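Local coordinates for mevalonate 3-kinase (Thermoplasma acidophilum, PDB 4RKS), which phosphorylates the 3-hydroxyl of (R)-mevalonate with ATP in an alternative mevalonate pathway to isoprenoids found in extreme acidophiles of the Thermoplasmatales, at residues 284-289 against 308-313. Residues are numbered along the deposited sequence; the frame is centred on the assembly and turned at random.
Sequences RKDYWN and ADRLFS
In the C-terminal part of this GHMP-family kinase, the loop that links helix 271-283 to strand 289-292 packs against the short helix 308-312, where Tyr287 and Asp286 meet Arg310 and Leu311. Tyr287 and Arg310 make the largest contributions. With chi1 of 59° the tyrosine ring is turned in over its own backbone, on the side from which CE1 and the hydroxyl meet the helix. Tyr287 CE1 lies over one face of the Arg310 guanidinium, offset toward its rim, and comes within 3.5 Å of Arg310 NE; the two planes are inclined by 53°, too steep for a parallel stack. Further along the ring, Tyr287 OH lies 3.7 Å from Leu311 CA and equally near Leu311 CB. Arg310 runs extended from CG to NE, carrying its charged end out past the tyrosine to Asp286. There NH2 forms a salt bridge with Asp286 OD2, modelled so close that its exact geometry is doubtful.

Behind the tyrosine, the loop is braced from within. Arg284 grips Asn289 side-on: NE donates to the backbone O of Asn289 at 2.9 Å, while NH2 donates to Asn289 OD1 at 2.6 Å, nearly in the guanidinium plane. Asn289 ND2 in turn bonds to Leu280 O of the preceding helix. Strand 298-304 touches both segments, Val303 meeting Tyr287 and Val301 meeting Leu311 and Asn289.

No hydrogen bond joins the two segments; loop and helix are linked by the tyrosine ring against the guanidinium, its hydroxyl against Leu311 and, beside these, the Asp286-Arg310 salt bridge. Since Asp286 and Arg310 are both exposed, solvent probably screens their attraction, and the tyrosine supplies the more sheltered part of the interface.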
ATOM      1  N   ARG A 284      17.596  13.588  15.099  1.00 35.56           N
ATOM      2  CA  ARG A 284      16.777  12.761  15.991  1.00 41.23           C
ATOM      3  C   ARG A 284      17.078  13.106  17.446  1.00 39.61           C
ATOM      4  O   ARG A 284      16.223  12.972  18.321  1.00 40.82           O
ATOM      5  CB  ARG A 284      17.003  11.264  15.733  1.00 37.41           C
ATOM      6  CG  ARG A 284      16.055  10.338  16.505  1.00 40.36           C
ATOM      7  CD  ARG A 284      15.968   8.950  15.878  1.00 43.19           C
ATOM      8  NE  ARG A 284      15.613   9.014  14.461  1.00 42.82           N
ATOM      9  CZ  ARG A 284      16.331   8.476  13.480  1.00 41.42           C
ATOM     10  NH1 ARG A 284      17.450   7.808  13.755  1.00 42.65           N
ATOM     11  NH2 ARG A 284      15.926   8.598  12.220  1.00 40.02           N
ATOM     12  N   LYS A 285      18.297  13.564  17.695  1.00 41.07           N
ATOM     13  CA  LYS A 285      18.701  13.960  19.041  1.00 39.13           C
ATOM     14  C   LYS A 285      18.036  15.278  19.442  1.00 37.79           C
ATOM     15  O   LYS A 285      17.914  15.586  20.625  1.00 39.89           O
ATOM     16  CB  LYS A 285      20.221  14.072  19.119  1.00 39.65           C
ATOM     17  CG  LYS A 285      20.944  12.758  18.847  1.00 44.79           C
ATOM     18  CD  LYS A 285      22.453  12.960  18.821  1.00 60.42           C
ATOM     19  CE  LYS A 285      22.845  14.054  17.831  1.00 70.41           C
ATOM     20  NZ  LYS A 285      24.323  14.234  17.725  1.00 75.64           N
ATOM     21  N   ASP A 286      17.588  16.029  18.438  1.00 36.17           N
ATOM     22  CA  ASP A 286      16.950  17.329  18.636  1.00 37.76           C
ATOM     23  C   ASP A 286      15.421  17.193  18.767  1.00 38.25           C
ATOM     24  O   ASP A 286      14.821  17.676  19.734  1.00 34.79           O
ATOM     25  CB  ASP A 286      17.335  18.263  17.475  1.00 40.07           C
ATOM     26  CG  ASP A 286      16.727  19.657  17.596  1.00 40.35           C
ATOM     27  OD1 ASP A 286      16.256  20.024  18.685  1.00 39.46           O
ATOM     28  OD2 ASP A 286      16.728  20.388  16.586  1.00 48.50           O
ATOM     29  N   TYR A 287      14.790  16.541  17.792  1.00 34.20           N
ATOM     30  CA  TYR A 287      13.379  16.209  17.910  1.00 28.65           C
ATOM     31  C   TYR A 287      13.116  14.830  17.309  1.00 31.31           C
ATOM     32  O   TYR A 287      13.886  14.353  16.484  1.00 30.93           O
ATOM     33  CB  TYR A 287      12.503  17.278  17.254  1.00 27.40           C
ATOM     34  CG  TYR A 287      12.730  17.540  15.774  1.00 28.25           C
ATOM     35  CD1 TYR A 287      13.695  18.450  15.346  1.00 35.74           C
ATOM     36  CD2 TYR A 287      11.945  16.910  14.805  1.00 31.70           C
ATOM     37  CE1 TYR A 287      13.887  18.706  13.993  1.00 31.64           C
ATOM     38  CE2 TYR A 287      12.129  17.159  13.457  1.00 34.05           C
ATOM     39  CZ  TYR A 287      13.103  18.055  13.054  1.00 32.02           C
ATOM     40  OH  TYR A 287      13.282  18.300  11.708  1.00 30.40           O
ATOM     41  N   TRP A 288      12.037  14.184  17.737  1.00 30.16           N
ATOM     42  CA  TRP A 288      11.776  12.809  17.325  1.00 25.05           C
ATOM     43  C   TRP A 288      11.502  12.676  15.829  1.00 25.41           C
ATOM     44  O   TRP A 288      10.775  13.476  15.227  1.00 23.93           O
ATOM     45  CB  TRP A 288      10.598  12.225  18.101  1.00 32.71           C
ATOM     46  CG  TRP A 288      10.277  10.801  17.704  1.00 25.79           C
ATOM     47  CD1 TRP A 288      10.854   9.656  18.193  1.00 27.68           C
ATOM     48  CD2 TRP A 288       9.313  10.379  16.730  1.00 25.34           C
ATOM     49  NE1 TRP A 288      10.300   8.543  17.578  1.00 27.90           N
ATOM     50  CE2 TRP A 288       9.355   8.964  16.679  1.00 23.21           C
ATOM     51  CE3 TRP A 288       8.416  11.058  15.893  1.00 27.02           C
ATOM     52  CZ2 TRP A 288       8.525   8.225  15.837  1.00 25.49           C
ATOM     53  CZ3 TRP A 288       7.602  10.319  15.053  1.00 24.69           C
ATOM     54  CH2 TRP A 288       7.667   8.917  15.025  1.00 24.57           C
ATOM     55  N   ASN A 289      12.103  11.662  15.233  1.00 28.79           N
ATOM     56  CA  ASN A 289      11.665  11.178  13.934  1.00 24.72           C
ATOM     57  C   ASN A 289      11.973   9.699  13.835  1.00 29.96           C
ATOM     58  O   ASN A 289      12.722   9.159  14.653  1.00 27.35           O
ATOM     59  CB  ASN A 289      12.329  11.934  12.786  1.00 26.08           C
ATOM     60  CG  ASN A 289      13.778  11.537  12.580  1.00 29.98           C
ATOM     61  OD1 ASN A 289      14.080  10.460  12.055  1.00 34.35           O
ATOM     62  ND2 ASN A 289      14.688  12.408  12.997  1.00 30.75           N
ATOM     63  N   ALA A 308       6.678  19.148  11.685  1.00 22.04           N
ATOM     64  CA  ALA A 308       6.545  18.719  10.295  1.00 28.88           C
ATOM     65  C   ALA A 308       6.993  19.780   9.285  1.00 28.81           C
ATOM     66  O   ALA A 308       7.690  19.451   8.332  1.00 28.60           O
ATOM     67  CB  ALA A 308       5.106  18.301  10.000  1.00 26.11           C
ATOM     68  N   ASP A 309       6.587  21.035   9.474  1.00 28.48           N
ATOM     69  CA  ASP A 309       7.003  22.097   8.550  1.00 33.65           C
ATOM     70  C   ASP A 309       8.496  22.318   8.626  1.00 27.28           C
ATOM     71  O   ASP A 309       9.149  22.569   7.609  1.00 28.37           O
ATOM     72  CB  ASP A 309       6.260  23.405   8.825  1.00 39.07           C
ATOM     73  CG  ASP A 309       4.847  23.391   8.266  1.00 47.40           C
ATOM     74  OD1 ASP A 309       4.652  22.847   7.158  1.00 51.08           O
ATOM     75  OD2 ASP A 309       3.930  23.908   8.936  1.00 49.57           O
ATOM     76  N   ARG A 310       9.043  22.208   9.832  1.00 29.11           N
ATOM     77  CA  ARG A 310      10.486  22.300  10.021  1.00 26.85           C
ATOM     78  C   ARG A 310      11.246  21.247   9.212  1.00 31.50           C
ATOM     79  O   ARG A 310      12.188  21.567   8.481  1.00 28.40           O
ATOM     80  CB  ARG A 310      10.820  22.151  11.494  1.00 33.25           C
ATOM     81  CG  ARG A 310      12.290  22.080  11.786  1.00 31.73           C
ATOM     82  CD  ARG A 310      12.506  22.398  13.251  1.00 31.73           C
ATOM     83  NE  ARG A 310      13.883  22.168  13.665  1.00 32.36           N
ATOM     84  CZ  ARG A 310      14.289  22.200  14.927  1.00 38.29           C
ATOM     85  NH1 ARG A 310      13.413  22.438  15.899  1.00 36.09           N
ATOM     86  NH2 ARG A 310      15.567  21.980  15.220  1.00 37.43           N
ATOM     87  N   LEU A 311      10.831  19.988   9.347  1.00 29.96           N
ATOM     88  CA  LEU A 311      11.441  18.899   8.582  1.00 30.95           C
ATOM     89  C   LEU A 311      11.286  19.108   7.073  1.00 27.96           C
ATOM     90  O   LEU A 311      12.238  18.968   6.308  1.00 33.28           O
ATOM     91  CB  LEU A 311      10.832  17.558   8.982  1.00 30.09           C
ATOM     92  CG  LEU A 311      11.424  16.349   8.262  1.00 33.35           C
ATOM     93  CD1 LEU A 311      12.946  16.278   8.452  1.00 30.10           C
ATOM     94  CD2 LEU A 311      10.752  15.093   8.785  1.00 34.55           C
ATOM     95  N   PHE A 312      10.079  19.466   6.662  1.00 22.50           N
ATOM     96  CA  PHE A 312       9.767  19.684   5.258  1.00 34.47           C
ATOM     97  C   PHE A 312      10.626  20.805   4.665  1.00 40.09           C
ATOM     98  O   PHE A 312      10.915  20.818   3.469  1.00 39.66           O
ATOM     99  CB  PHE A 312       8.274  20.000   5.111  1.00 34.92           C
ATOM    100  CG  PHE A 312       7.817  20.192   3.687  1.00 36.69           C
ATOM    101  CD1 PHE A 312       7.407  19.106   2.920  1.00 35.29           C
ATOM    102  CD2 PHE A 312       7.782  21.459   3.119  1.00 38.86           C
ATOM    103  CE1 PHE A 312       6.979  19.279   1.609  1.00 36.93           C
ATOM    104  CE2 PHE A 312       7.357  21.643   1.806  1.00 39.47           C
ATOM    105  CZ  PHE A 312       6.952  20.554   1.048  1.00 35.47           C
ATOM    106  N   SER A 313      11.053  21.740   5.502  1.00 39.06           N
ATOM    107  CA  SER A 313      11.740  22.910   4.976  1.00 43.54           C
ATOM    108  C   SER A 313      13.270  22.782   4.979  1.00 41.95           C
ATOM    109  O   SER A 313      13.957  23.756   4.675  1.00 41.93           O
ATOM    110  CB  SER A 313      11.310  24.160   5.754  1.00 40.74           C
ATOM    111  OG  SER A 313      11.993  24.240   6.992  1.00 47.21           O
TER